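Ribonuclease J (Methanolobus psychrophilus R15, PDB 5HAB) probably hydrolyses RNA as an exoribonuclease of the metallo-beta-lactamase, beta-CASP family, and is captured here with bound RNA. Local coordinates at residues B[108-113]-B[135-140]; B[53-58]-B[114-119]; B[77-80]-B[85-88]; B[176-181]-B[305-310]. The protein carries 1 engineered substitution. One frame throughout, in Å; residues are numbered along the deposited sequence.

Contact 1 (B[108-113]-B[135-140]). With nucleotides of chain D.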
loop_
_atom_site.group_PDB
_atom_site.type_symbol
_atom_site.label_atom_id
_atom_site.label_comp_id
_atom_site.label_asym_id
_atom_site.label_seq_id
_atom_site.Cartn_x
_atom_site.Cartn_y
_atom_site.Cartn_z
ATOM N N ASP B 108 -4.390 4.460 27.334
ATOM C CA ASP B 108 -4.105 5.699 26.627
ATOM C C ASP B 108 -4.820 6.862 27.316
ATOM O O ASP B 108 -4.720 8.006 26.877
ATOM C CB ASP B 108 -4.504 5.599 25.150
ATOM C CG ASP B 108 -6.000 5.609 24.947
ATOM O OD1 ASP B 108 -6.715 4.878 25.663
ATOM O OD2 ASP B 108 -6.459 6.362 24.068
ATOM N N HIS B 109 -5.521 6.568 28.411
ATOM C CA HIS B 109 -6.110 7.613 29.242
ATOM C C HIS B 109 -5.663 7.584 30.709
ATOM O O HIS B 109 -5.642 8.623 31.364
ATOM C CB HIS B 109 -7.634 7.543 29.184
ATOM C CG HIS B 109 -8.216 8.214 27.983
ATOM N ND1 HIS B 109 -9.556 8.519 27.874
ATOM C CD2 HIS B 109 -7.639 8.635 26.833
ATOM C CE1 HIS B 109 -9.777 9.101 26.707
ATOM N NE2 HIS B 109 -8.630 9.182 26.058
ATOM N N ILE B 110 -5.297 6.419 31.236
ATOM C CA ILE B 110 -4.876 6.358 32.636
ATOM C C ILE B 110 -3.507 5.723 32.813
ATOM O O ILE B 110 -3.035 5.586 33.937
ATOM C CB ILE B 110 -5.907 5.613 33.512
ATOM C CG1 ILE B 110 -5.915 4.115 33.193
ATOM C CG2 ILE B 110 -7.287 6.236 33.373
ATOM C CD1 ILE B 110 -6.631 3.280 34.234
ATOM N N GLY B 111 -2.862 5.350 31.714
ATOM C CA GLY B 111 -1.577 4.673 31.788
ATOM C C GLY B 111 -0.456 5.442 32.470
ATOM O O GLY B 111 0.480 4.840 32.994
ATOM N N ALA B 112 -0.547 6.770 32.473
ATOM C CA ALA B 112 0.480 7.604 33.094
ATOM C C ALA B 112 0.016 8.201 34.427
ATOM O O ALA B 112 0.759 8.957 35.051
ATOM C CB ALA B 112 0.912 8.715 32.149
ATOM N N ILE B 113 -1.215 7.893 34.837
ATOM C CA ILE B 113 -1.730 8.341 36.136
ATOM C C ILE B 113 -0.738 8.073 37.284
ATOM O O ILE B 113 -0.382 9.011 38.003
ATOM C CB ILE B 113 -3.111 7.711 36.444
ATOM C CG1 ILE B 113 -4.211 8.374 35.612
ATOM C CG2 ILE B 113 -3.433 7.824 37.925
ATOM C CD1 ILE B 113 -4.500 9.800 36.009
ATOM N N LYS B 135 -7.936 2.939 40.986
ATOM C CA LYS B 135 -7.577 2.509 42.341
ATOM C C LYS B 135 -6.733 1.244 42.338
ATOM O O LYS B 135 -5.683 1.195 42.982
ATOM C CB LYS B 135 -8.813 2.273 43.217
ATOM C CG LYS B 135 -9.581 3.512 43.582
ATOM C CD LYS B 135 -10.730 3.175 44.510
ATOM C CE LYS B 135 -11.620 4.381 44.727
ATOM N NZ LYS B 135 -12.811 4.053 45.554
ATOM N N HIS B 136 -7.193 0.228 41.613
ATOM C CA HIS B 136 -6.468 -1.036 41.552
ATOM C C HIS B 136 -5.067 -0.825 40.994
ATOM O O HIS B 136 -4.141 -1.546 41.350
ATOM C CB HIS B 136 -7.232 -2.069 40.717
ATOM C CG HIS B 136 -8.500 -2.538 41.361
ATOM N ND1 HIS B 136 -9.388 -3.387 40.734
ATOM C CD2 HIS B 136 -9.036 -2.262 42.573
ATOM C CE1 HIS B 136 -10.416 -3.616 41.536
ATOM N NE2 HIS B 136 -10.225 -2.944 42.657
ATOM N N GLN B 137 -4.913 0.168 40.126
ATOM C CA GLN B 137 -3.610 0.425 39.528
ATOM C C GLN B 137 -2.683 1.187 40.481
ATOM O O GLN B 137 -1.505 0.854 40.597
ATOM C CB GLN B 137 -3.778 1.186 38.217
ATOM C CG GLN B 137 -2.505 1.782 37.670
ATOM C CD GLN B 137 -2.697 2.336 36.275
ATOM O OE1 GLN B 137 -3.054 3.501 36.102
ATOM N NE2 GLN B 137 -2.458 1.500 35.268
ATOM N N ILE B 138 -3.205 2.229 41.128
ATOM C CA ILE B 138 -2.430 3.029 42.078
ATOM C C ILE B 138 -1.847 2.151 43.183
ATOM O O ILE B 138 -0.692 2.317 43.586
ATOM C CB ILE B 138 -3.288 4.161 42.684
ATOM C CG1 ILE B 138 -3.646 5.199 41.616
ATOM C CG2 ILE B 138 -2.568 4.820 43.849
ATOM C CD1 ILE B 138 -2.447 5.905 41.030
ATOM N N ASP B 139 -2.655 1.205 43.657
ATOM C CA ASP B 139 -2.229 0.250 44.676
ATOM C C ASP B 139 -1.366 -0.852 44.068
ATOM O O ASP B 139 -1.468 -2.015 44.456
ATOM C CB ASP B 139 -3.437 -0.364 45.392
ATOM C CG ASP B 139 -4.409 0.685 45.911
ATOM O OD1 ASP B 139 -3.990 1.851 46.087
ATOM O OD2 ASP B 139 -5.589 0.341 46.151
ATOM N N SER B 140 -0.528 -0.489 43.102
ATOM C CA SER B 140 0.295 -1.466 42.405
ATOM C C SER B 140 1.620 -0.849 41.971
ATOM O O SER B 140 2.121 -1.131 40.882
ATOM C CB SER B 140 -0.448 -2.028 41.188
ATOM O OG SER B 140 -1.738 -2.504 41.540
ATOM P P A D 2 -6.598 2.495 21.974
ATOM O OP1 A D 2 -7.798 3.335 21.718
ATOM O OP2 A D 2 -5.581 2.937 22.961
ATOM O "O5'" A D 2 -7.116 1.042 22.380
ATOM C "C5'" A D 2 -6.658 0.412 23.569
ATOM C "C4'" A D 2 -6.031 -0.932 23.292
ATOM O "O4'" A D 2 -5.324 -0.896 22.025
ATOM C "C3'" A D 2 -4.986 -1.389 24.300
ATOM O "O3'" A D 2 -5.560 -1.994 25.447
ATOM C "C2'" A D 2 -4.107 -2.331 23.485
ATOM O "O2'" A D 2 -4.687 -3.624 23.405
ATOM C "C1'" A D 2 -4.156 -1.684 22.100
ATOM N N9 A D 2 -2.990 -0.822 21.823
ATOM C C8 A D 2 -3.001 0.526 21.560
ATOM N N7 A D 2 -1.816 1.033 21.323
ATOM C C5 A D 2 -0.965 -0.058 21.421
ATOM C C6 A D 2 0.428 -0.179 21.275
ATOM N N6 A D 2 1.234 0.849 20.988
ATOM N N1 A D 2 0.967 -1.409 21.438
ATOM C C2 A D 2 0.153 -2.436 21.726
ATOM N N3 A D 2 -1.169 -2.446 21.887
ATOM C C4 A D 2 -1.674 -1.212 21.714
#

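Contact 2 (B[53-58]-B[114-119]). With SO4 (sulfate ion), chain G.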
loop_
_atom_site.group_PDB
_atom_site.type_symbol
_atom_site.label_atom_id
_atom_site.label_comp_id
_atom_site.label_asym_id
_atom_site.label_seq_id
_atom_site.Cartn_x
_atom_site.Cartn_y
_atom_site.Cartn_z
ATOM N N ILE B 53 -7.401 16.713 31.818
ATOM C CA ILE B 53 -8.206 15.640 31.248
ATOM C C ILE B 53 -7.291 14.566 30.664
ATOM O O ILE B 53 -6.533 14.813 29.707
ATOM C CB ILE B 53 -9.186 16.161 30.190
ATOM C CG1 ILE B 53 -9.976 17.358 30.726
ATOM C CG2 ILE B 53 -10.143 15.058 29.779
ATOM C CD1 ILE B 53 -11.092 17.817 29.794
ATOM N N ASP B 54 -7.347 13.399 31.307
ATOM C CA ASP B 54 -6.661 12.172 30.905
ATOM C C ASP B 54 -5.144 12.276 31.026
ATOM O O ASP B 54 -4.564 13.347 30.882
ATOM C CB ASP B 54 -7.064 11.780 29.477
ATOM C CG ASP B 54 -8.528 11.363 29.381
ATOM O OD1 ASP B 54 -9.012 10.662 30.297
ATOM O OD2 ASP B 54 -9.199 11.740 28.398
ATOM N N MET B 55 -4.513 11.140 31.301
ATOM C CA MET B 55 -3.070 11.048 31.443
ATOM C C MET B 55 -2.647 9.680 30.908
ATOM O O MET B 55 -2.511 8.715 31.668
ATOM C CB MET B 55 -2.640 11.214 32.909
ATOM C CG MET B 55 -3.048 12.542 33.553
ATOM S SD MET B 55 -2.368 12.813 35.206
ATOM C CE MET B 55 -1.053 11.625 35.188
ATOM N N GLY B 56 -2.432 9.596 29.599
ATOM C CA GLY B 56 -2.192 8.315 28.954
ATOM C C GLY B 56 -0.741 7.938 28.746
ATOM O O GLY B 56 0.161 8.737 28.985
ATOM N N ILE B 57 -0.516 6.699 28.320
ATOM C CA ILE B 57 0.828 6.239 27.995
ATOM C C ILE B 57 0.885 5.809 26.524
ATOM O O ILE B 57 -0.127 5.396 25.956
ATOM C CB ILE B 57 1.263 5.098 28.950
ATOM C CG1 ILE B 57 2.749 4.779 28.780
ATOM C CG2 ILE B 57 0.406 3.860 28.747
ATOM C CD1 ILE B 57 3.278 3.783 29.777
ATOM N N ARG B 58 2.060 5.935 25.906
ATOM C CA ARG B 58 2.288 5.444 24.546
ATOM C C ARG B 58 3.203 4.217 24.588
ATOM O O ARG B 58 4.386 4.326 24.902
ATOM C CB ARG B 58 2.902 6.539 23.668
ATOM C CG ARG B 58 3.204 6.091 22.250
ATOM C CD ARG B 58 3.955 7.155 21.453
ATOM N NE ARG B 58 4.248 6.689 20.098
ATOM C CZ ARG B 58 4.908 7.389 19.180
ATOM N NH1 ARG B 58 5.353 8.609 19.456
ATOM N NH2 ARG B 58 5.117 6.866 17.980
ATOM N N PRO B 114 -0.252 6.819 37.436
ATOM C CA PRO B 114 0.649 6.545 38.563
ATOM C C PRO B 114 1.992 7.258 38.493
ATOM O O PRO B 114 2.766 7.182 39.447
ATOM C CB PRO B 114 0.868 5.026 38.480
ATOM C CG PRO B 114 -0.217 4.517 37.621
ATOM C CD PRO B 114 -0.485 5.598 36.644
ATOM N N LYS B 115 2.279 7.927 37.385
ATOM C CA LYS B 115 3.586 8.542 37.220
ATOM C C LYS B 115 3.553 10.066 37.353
ATOM O O LYS B 115 4.550 10.679 37.733
ATOM C CB LYS B 115 4.176 8.145 35.864
ATOM C CG LYS B 115 4.949 6.834 35.898
ATOM C CD LYS B 115 5.771 6.713 37.171
ATOM C CE LYS B 115 6.293 5.302 37.369
ATOM N NZ LYS B 115 7.337 4.954 36.372
ATOM N N LEU B 116 2.410 10.676 37.054
ATOM C CA LEU B 116 2.323 12.133 37.041
ATOM C C LEU B 116 1.238 12.687 37.972
ATOM O O LEU B 116 1.322 13.842 38.393
ATOM C CB LEU B 116 2.075 12.640 35.615
ATOM C CG LEU B 116 3.062 12.273 34.508
ATOM C CD1 LEU B 116 2.506 12.691 33.158
ATOM C CD2 LEU B 116 4.412 12.914 34.749
ATOM N N ALA B 117 0.213 11.891 38.270
ATOM C CA ALA B 117 -0.927 12.416 39.022
ATOM C C ALA B 117 -0.559 12.833 40.453
ATOM O O ALA B 117 -1.136 13.778 40.996
ATOM C CB ALA B 117 -2.049 11.402 39.056
ATOM N N HIS B 118 0.416 12.152 41.048
ATOM C CA HIS B 118 0.746 12.366 42.456
ATOM C C HIS B 118 1.431 13.708 42.709
ATOM O O HIS B 118 1.630 14.096 43.858
ATOM C CB HIS B 118 1.626 11.227 42.986
ATOM C CG HIS B 118 2.963 11.130 42.322
ATOM N ND1 HIS B 118 3.993 12.006 42.588
ATOM C CD2 HIS B 118 3.445 10.247 41.416
ATOM C CE1 HIS B 118 5.047 11.677 41.863
ATOM N NE2 HIS B 118 4.742 10.611 41.145
ATOM N N ARG B 119 1.816 14.399 41.640
ATOM C CA ARG B 119 2.459 15.703 41.768
ATOM C C ARG B 119 1.461 16.853 41.822
ATOM O O ARG B 119 1.834 17.993 42.093
ATOM C CB ARG B 119 3.443 15.927 40.622
ATOM C CG ARG B 119 4.728 15.155 40.796
ATOM C CD ARG B 119 5.770 15.555 39.777
ATOM N NE ARG B 119 6.898 14.635 39.833
ATOM C CZ ARG B 119 7.037 13.589 39.030
ATOM N NH1 ARG B 119 6.106 13.328 38.121
ATOM N NH2 ARG B 119 8.094 12.795 39.144
HETATM S S SO4 G . 7.163 8.443 15.605
HETATM O O1 SO4 G . 8.090 7.644 16.400
HETATM O O2 SO4 G . 6.363 9.282 16.496
HETATM O O3 SO4 G . 6.297 7.544 14.836
HETATM O O4 SO4 G . 7.926 9.300 14.701
#

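Contact 3 (B[77-80]-B[85-88])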
loop_
_atom_site.group_PDB
_atom_site.type_symbol
_atom_site.label_atom_id
_atom_site.label_comp_id
_atom_site.label_asym_id
_atom_site.label_seq_id
_atom_site.Cartn_x
_atom_site.Cartn_y
_atom_site.Cartn_z
ATOM N N GLU B 77 12.335 10.016 32.938
ATOM C CA GLU B 77 12.962 9.148 31.955
ATOM C C GLU B 77 11.902 8.712 30.949
ATOM O O GLU B 77 12.147 8.657 29.740
ATOM C CB GLU B 77 13.604 7.942 32.640
ATOM C CG GLU B 77 14.128 6.874 31.702
ATOM C CD GLU B 77 14.822 5.746 32.447
ATOM O OE1 GLU B 77 15.342 4.823 31.785
ATOM O OE2 GLU B 77 14.840 5.780 33.698
ATOM N N LEU B 78 10.707 8.445 31.461
ATOM C CA LEU B 78 9.572 8.112 30.623
ATOM C C LEU B 78 9.206 9.290 29.726
ATOM O O LEU B 78 8.821 9.099 28.582
ATOM C CB LEU B 78 8.378 7.703 31.478
ATOM C CG LEU B 78 8.434 6.322 32.130
ATOM C CD1 LEU B 78 7.310 6.185 33.135
ATOM C CD2 LEU B 78 8.340 5.230 31.077
ATOM N N ILE B 79 9.346 10.509 30.236
ATOM C CA ILE B 79 9.056 11.692 29.436
ATOM C C ILE B 79 10.090 11.832 28.325
ATOM O O ILE B 79 9.741 12.141 27.184
ATOM C CB ILE B 79 9.003 12.959 30.300
ATOM C CG1 ILE B 79 7.774 12.933 31.205
ATOM C CG2 ILE B 79 8.955 14.195 29.427
ATOM C CD1 ILE B 79 7.673 14.128 32.119
ATOM N N GLU B 80 11.358 11.592 28.655
ATOM C CA GLU B 80 12.427 11.636 27.654
ATOM C C GLU B 80 12.210 10.582 26.566
ATOM O O GLU B 80 12.542 10.811 25.405
ATOM C CB GLU B 80 13.800 11.448 28.305
ATOM C CG GLU B 80 14.211 12.582 29.242
ATOM C CD GLU B 80 15.526 12.308 29.962
ATOM O OE1 GLU B 80 16.295 11.442 29.495
ATOM O OE2 GLU B 80 15.790 12.960 30.996
ATOM N N PRO B 85 3.168 11.851 28.743
ATOM C CA PRO B 85 3.124 13.264 28.356
ATOM C C PRO B 85 4.098 14.132 29.136
ATOM O O PRO B 85 4.303 13.925 30.329
ATOM C CB PRO B 85 1.669 13.669 28.647
ATOM C CG PRO B 85 1.098 12.579 29.451
ATOM C CD PRO B 85 1.847 11.348 29.150
ATOM N N ASP B 86 4.698 15.091 28.440
ATOM C CA ASP B 86 5.628 16.030 29.045
ATOM C C ASP B 86 4.854 17.134 29.744
ATOM O O ASP B 86 4.599 18.184 29.161
ATOM C CB ASP B 86 6.548 16.620 27.981
ATOM C CG ASP B 86 7.648 17.474 28.567
ATOM O OD1 ASP B 86 7.662 17.693 29.796
ATOM O OD2 ASP B 86 8.505 17.929 27.787
ATOM N N ASP B 87 4.508 16.909 31.004
ATOM C CA ASP B 87 3.689 17.860 31.739
ATOM C C ASP B 87 4.509 18.917 32.485
ATOM O O ASP B 87 3.954 19.699 33.252
ATOM C CB ASP B 87 2.774 17.118 32.714
ATOM C CG ASP B 87 3.527 16.495 33.864
ATOM O OD1 ASP B 87 4.746 16.249 33.731
ATOM O OD2 ASP B 87 2.890 16.244 34.906
ATOM N N THR B 88 5.819 18.946 32.258
ATOM C CA THR B 88 6.657 19.977 32.867
ATOM C C THR B 88 6.224 21.363 32.384
ATOM O O THR B 88 6.352 22.354 33.110
ATOM C CB THR B 88 8.155 19.765 32.552
ATOM O OG1 THR B 88 8.378 19.893 31.144
ATOM C CG2 THR B 88 8.613 18.388 33.014
#

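Contact 4 (B[176-181]-B[305-310])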
loop_
_atom_site.group_PDB
_atom_site.type_symbol
_atom_site.label_atom_id
_atom_site.label_comp_id
_atom_site.label_asym_id
_atom_site.label_seq_id
_atom_site.Cartn_x
_atom_site.Cartn_y
_atom_site.Cartn_z
ATOM N N ILE B 176 -14.258 0.368 25.539
ATOM C CA ILE B 176 -14.257 0.033 26.955
ATOM C C ILE B 176 -15.527 0.625 27.544
ATOM O O ILE B 176 -16.023 1.655 27.078
ATOM C CB ILE B 176 -12.982 0.529 27.681
ATOM C CG1 ILE B 176 -12.946 -0.000 29.120
ATOM C CG2 ILE B 176 -12.896 2.049 27.666
ATOM C CD1 ILE B 176 -11.703 0.392 29.909
ATOM N N ILE B 177 -16.072 -0.053 28.547
ATOM C CA ILE B 177 -17.338 0.341 29.141
ATOM C C ILE B 177 -17.162 1.604 29.976
ATOM O O ILE B 177 -16.055 1.904 30.440
ATOM C CB ILE B 177 -17.921 -0.802 29.987
ATOM C CG1 ILE B 177 -16.876 -1.311 30.980
ATOM C CG2 ILE B 177 -18.388 -1.937 29.092
ATOM C CD1 ILE B 177 -17.406 -2.342 31.952
ATOM N N ASP B 178 -18.264 2.330 30.153
ATOM C CA ASP B 178 -18.332 3.519 31.003
ATOM C C ASP B 178 -17.395 4.634 30.526
ATOM O O ASP B 178 -16.542 5.112 31.277
ATOM C CB ASP B 178 -18.025 3.153 32.460
ATOM C CG ASP B 178 -19.009 3.775 33.442
ATOM O OD1 ASP B 178 -19.894 4.542 33.005
ATOM O OD2 ASP B 178 -18.903 3.490 34.654
ATOM N N THR B 179 -17.563 5.040 29.270
ATOM C CA THR B 179 -16.802 6.150 28.700
ATOM C C THR B 179 -17.682 7.400 28.606
ATOM O O THR B 179 -18.878 7.307 28.298
ATOM C CB THR B 179 -16.239 5.793 27.305
ATOM O OG1 THR B 179 -15.367 4.660 27.417
ATOM C CG2 THR B 179 -15.453 6.955 26.724
ATOM N N VAL B 180 -17.101 8.566 28.889
ATOM C CA VAL B 180 -17.875 9.807 28.894
ATOM C C VAL B 180 -17.236 10.940 28.077
ATOM O O VAL B 180 -16.010 11.044 27.978
ATOM C CB VAL B 180 -18.114 10.283 30.347
ATOM C CG1 VAL B 180 -18.951 9.268 31.113
ATOM C CG2 VAL B 180 -16.787 10.533 31.066
ATOM N N PHE B 181 -18.082 11.775 27.476
ATOM C CA PHE B 181 -17.701 13.132 27.114
ATOM C C PHE B 181 -17.652 13.921 28.410
ATOM O O PHE B 181 -18.457 13.673 29.318
ATOM C CB PHE B 181 -18.709 13.802 26.166
ATOM C CG PHE B 181 -18.797 13.186 24.791
ATOM C CD1 PHE B 181 -17.948 12.172 24.397
ATOM C CD2 PHE B 181 -19.735 13.657 23.882
ATOM C CE1 PHE B 181 -18.046 11.625 23.134
ATOM C CE2 PHE B 181 -19.833 13.119 22.619
ATOM C CZ PHE B 181 -18.989 12.101 22.243
ATOM N N LEU B 305 -18.612 -4.946 40.036
ATOM C CA LEU B 305 -19.368 -3.695 40.060
ATOM C C LEU B 305 -20.678 -3.829 39.297
ATOM O O LEU B 305 -21.430 -2.862 39.164
ATOM C CB LEU B 305 -18.546 -2.533 39.491
ATOM C CG LEU B 305 -17.419 -1.913 40.331
ATOM C CD1 LEU B 305 -16.338 -2.904 40.714
ATOM C CD2 LEU B 305 -16.810 -0.736 39.586
ATOM N N GLY B 306 -20.952 -5.033 38.808
ATOM C CA GLY B 306 -22.233 -5.321 38.189
ATOM C C GLY B 306 -22.422 -4.826 36.768
ATOM O O GLY B 306 -23.547 -4.562 36.350
ATOM N N TYR B 307 -21.332 -4.692 36.019
ATOM C CA TYR B 307 -21.439 -4.270 34.624
ATOM C C TYR B 307 -21.716 -5.458 33.698
ATOM O O TYR B 307 -22.408 -5.317 32.692
ATOM C CB TYR B 307 -20.174 -3.526 34.188
ATOM C CG TYR B 307 -20.108 -2.114 34.724
ATOM C CD1 TYR B 307 -20.817 -1.088 34.114
ATOM C CD2 TYR B 307 -19.337 -1.804 35.838
ATOM C CE1 TYR B 307 -20.766 0.206 34.597
ATOM C CE2 TYR B 307 -19.278 -0.508 36.330
ATOM C CZ TYR B 307 -19.995 0.492 35.704
ATOM O OH TYR B 307 -19.946 1.781 36.184
ATOM N N ILE B 308 -21.177 -6.624 34.037
ATOM C CA ILE B 308 -21.455 -7.838 33.276
ATOM C C ILE B 308 -21.906 -8.972 34.177
ATOM O O ILE B 308 -21.468 -9.085 35.323
ATOM C CB ILE B 308 -20.246 -8.301 32.462
ATOM C CG1 ILE B 308 -18.978 -8.239 33.313
ATOM C CG2 ILE B 308 -20.143 -7.506 31.177
ATOM C CD1 ILE B 308 -17.958 -9.278 32.941
ATOM N N ASP B 309 -22.780 -9.818 33.640
ATOM C CA ASP B 309 -23.194 -11.025 34.334
ATOM C C ASP B 309 -22.398 -12.206 33.787
ATOM O O ASP B 309 -22.188 -12.315 32.579
ATOM C CB ASP B 309 -24.696 -11.257 34.160
ATOM C CG ASP B 309 -25.259 -12.232 35.176
ATOM O OD1 ASP B 309 -24.622 -12.428 36.233
ATOM O OD2 ASP B 309 -26.338 -12.805 34.914
ATOM N N LEU B 310 -21.949 -13.083 34.679
ATOM C CA LEU B 310 -21.196 -14.263 34.271
ATOM C C LEU B 310 -21.908 -15.548 34.686
ATOM O O LEU B 310 -22.422 -15.646 35.799
ATOM C CB LEU B 310 -19.787 -14.233 34.865
ATOM C CG LEU B 310 -18.857 -13.123 34.372
ATOM C CD1 LEU B 310 -17.512 -13.210 35.078
ATOM C CD2 LEU B 310 -18.684 -13.187 32.859
#

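Contact 1 (B[108-113]-B[135-140])
Ile113 and Ile138 meet methyl to methyl, Ile113 CG2 lying 3.8 Å from Ile138 CD1, with the two side chains running at about a right angle. Segment 108-113 begins with the Asp-His that closes the HxHxDH signature of the metallo-beta-lactamase fold, a motif whose second histidine is an engineered alanine in this protein. Segment 135-140 takes in the last turn of helix 128-138 and the two residues after it. The second side chain to bridge the gap is Gln137: CG stands anti to its backbone N (chi1 167°) and the chain stays extended beyond it, which carries the amide across the gap; Gln137 CD comes within 4.0 Å of Ile110 O. Ile110 presents CG1 and CD1 to the same amide, which thus sits against both the main chain and the side chain of that residue.

One shell further out, Ile110 and Ile113 also pack on Cys102 and Ile134, continuing the apolar layer between strand 96-102 and helix 128-138. On the signature side, His109 NE2 is hydrogen-bonded to His432, and its ring stacks with that of His104. Asp108 faces the RNA: Asp108 CG is 3.4 Å from OP2 of A2 of chain D, a close approach to the phosphate that places this end of the segment in the nucleic-acid site. The backbone that presents the two isoleucines is a type I turn from Ile110 to Ile113, closed by the bond from Ile113 N to Ile110 O at 3.1 Å.

Contact 2 (B[53-58]-B[114-119])
Met55 supplies the apolar contact with its terminal methyl. Met55 CE lies 3.3 Å from Leu116 CB, tighter than an ordinary carbon-carbon contact, and 4.0 Å from Ala117 CB, while Met55 SD lies 4.1 Å from Ala117 CA. The bend at chi3 (18°, nearly eclipsed) turns CE back onto the 116-117 backbone; such a torsion and so short a distance at 2.30 Å resolution make the exact placing of CE doubtful.

No hydrogen bond links the two segments; at its far end, segment 53-58 makes polar contacts with a sulfate, probably from the crystallisation liquor. Arg58 is extended from CG to NE and meets the ion at the edge of its guanidinium. Sulfate O2 is held by two donors, Arg58 NH1 at 3.2 Å and Arg58 NH2 at 3.1 Å (N-H...O 151°), and NH2 adds a weak bond to O3. Arg61 also binds the ion, and a salt bridge from Arg58 NE to Asp60 would limit the rotation of the group; Tyr388 of the second subunit packs on Arg58.

In the fold, Met55 and Leu116 both rest on Met41 of strand 41-46. The loop leaving strand 49-53 is thereby joined to helix 113-116, whose Leu116 also touches Ser75 at the start of helix 75-81.

Contact 3 (B[77-80]-B[85-88])
Ile79 is the side chain that reaches from helix 75-81 to the loop 85-88, its CB pointing toward that loop. From CB the chain divides. Ile79 CG2, anti to the backbone N, lies against the Asp86 side chain, 3.6 Å from Asp86 CG and 3.7 Å from Asp86 CB, the two side chains crossing at about a right angle. Ile79 CG1 takes the other direction (chi1 -69°) and stands 3.7 Å from Pro85 O. The tip, Ile79 CD1, keeps to the same carbonyl and also comes within 4.0 Å of Asp87 OD1; Thr88 CG2 lies at the limit of contact.

In the metallo-beta-lactamase part of the chain, helix 75-81 is joined by a short connection to the loop before strand 96-102, and Ile79 packs on that loop. Asp86 is the centre of an inverse gamma turn here. Asp86 OD1 receives Thr88 OG1 at 2.7 Å, on the syn side and 27° out of the carboxylate plane, and a weak bond from Thr88 N at 3.3 Å, consistent with a weakly closed Asx turn. The carboxylate beside Ile79 CG2 is therefore held in place by polar bonds within its own loop. Asp87 turns its other oxygen, OD2, to a hydrogen bond with Tyr120 OH.

Contact 4 (B[176-181]-B[305-310])
Tyr307 receives both Ile177 and Asp178, each in a distinctive conformation. In Ile177, chi1 of 52° tucks CG1 over the backbone, flanked by N and C, and the extended second torsion sends Ile177 CD1 outward to 3.8 Å from Tyr307 CB and 3.9 Å from Tyr307 CG. Asp178 is less regular: its backbone lies in the left-handed region, and chi1 of -134° falls away from any staggered position. That unusual torsion accompanies the approach of Asp178 OD2 to the phenol, 2.5 Å from Tyr307 OH and 3.4 Å from Tyr307 CZ. Carboxylate and ring planes are 56° apart, and the approach to the ring is oblique. Just before Tyr307, Gly306, with positive phi and two bonds back into the last turn, makes the Schellman motif that ends helix 293-304.

The contact joins the metallo-beta-lactamase domain, at the loop leading into strand 179-186, to the beta-CASP domain. Pro128 packs against both Asp178 and Tyr307, and Ile177 also touches Ala302 of helix 293-304.

Tyr307 OH gives Asp178 OD2 a weak hydrogen bond whose short length is doubtful at 2.30 Å resolution. Chemically, the two domains are thus joined here by one polar link, phenol to carboxylate, beside one apolar link, a methyl resting by the root of the tyrosine.

Contacts 1, 2 and 3 form a continuous cluster. Centres of contacts 1 and 2 are 8 Å apart, tied by two probable backbone hydrogen bonds, Met55 N to His109 O at 2.8 Å and Ala112 N to Met55 O at 2.9 Å. Contact 3 follows, its centre 10 Å from that of contact 2, with Leu116 CD1 3.6 Å from Pro85 O. The series thus runs from the RNA phosphate beside Asp108 outward to helix 75-81, about 10 Å from the nucleic acid at the nearest atom. Contact 4 stands apart at the domain junction, its centre about 17 Å from that of contact 1 and 31 Å from that of contact 3, yet its nearest atom is about 6 Å from the RNA.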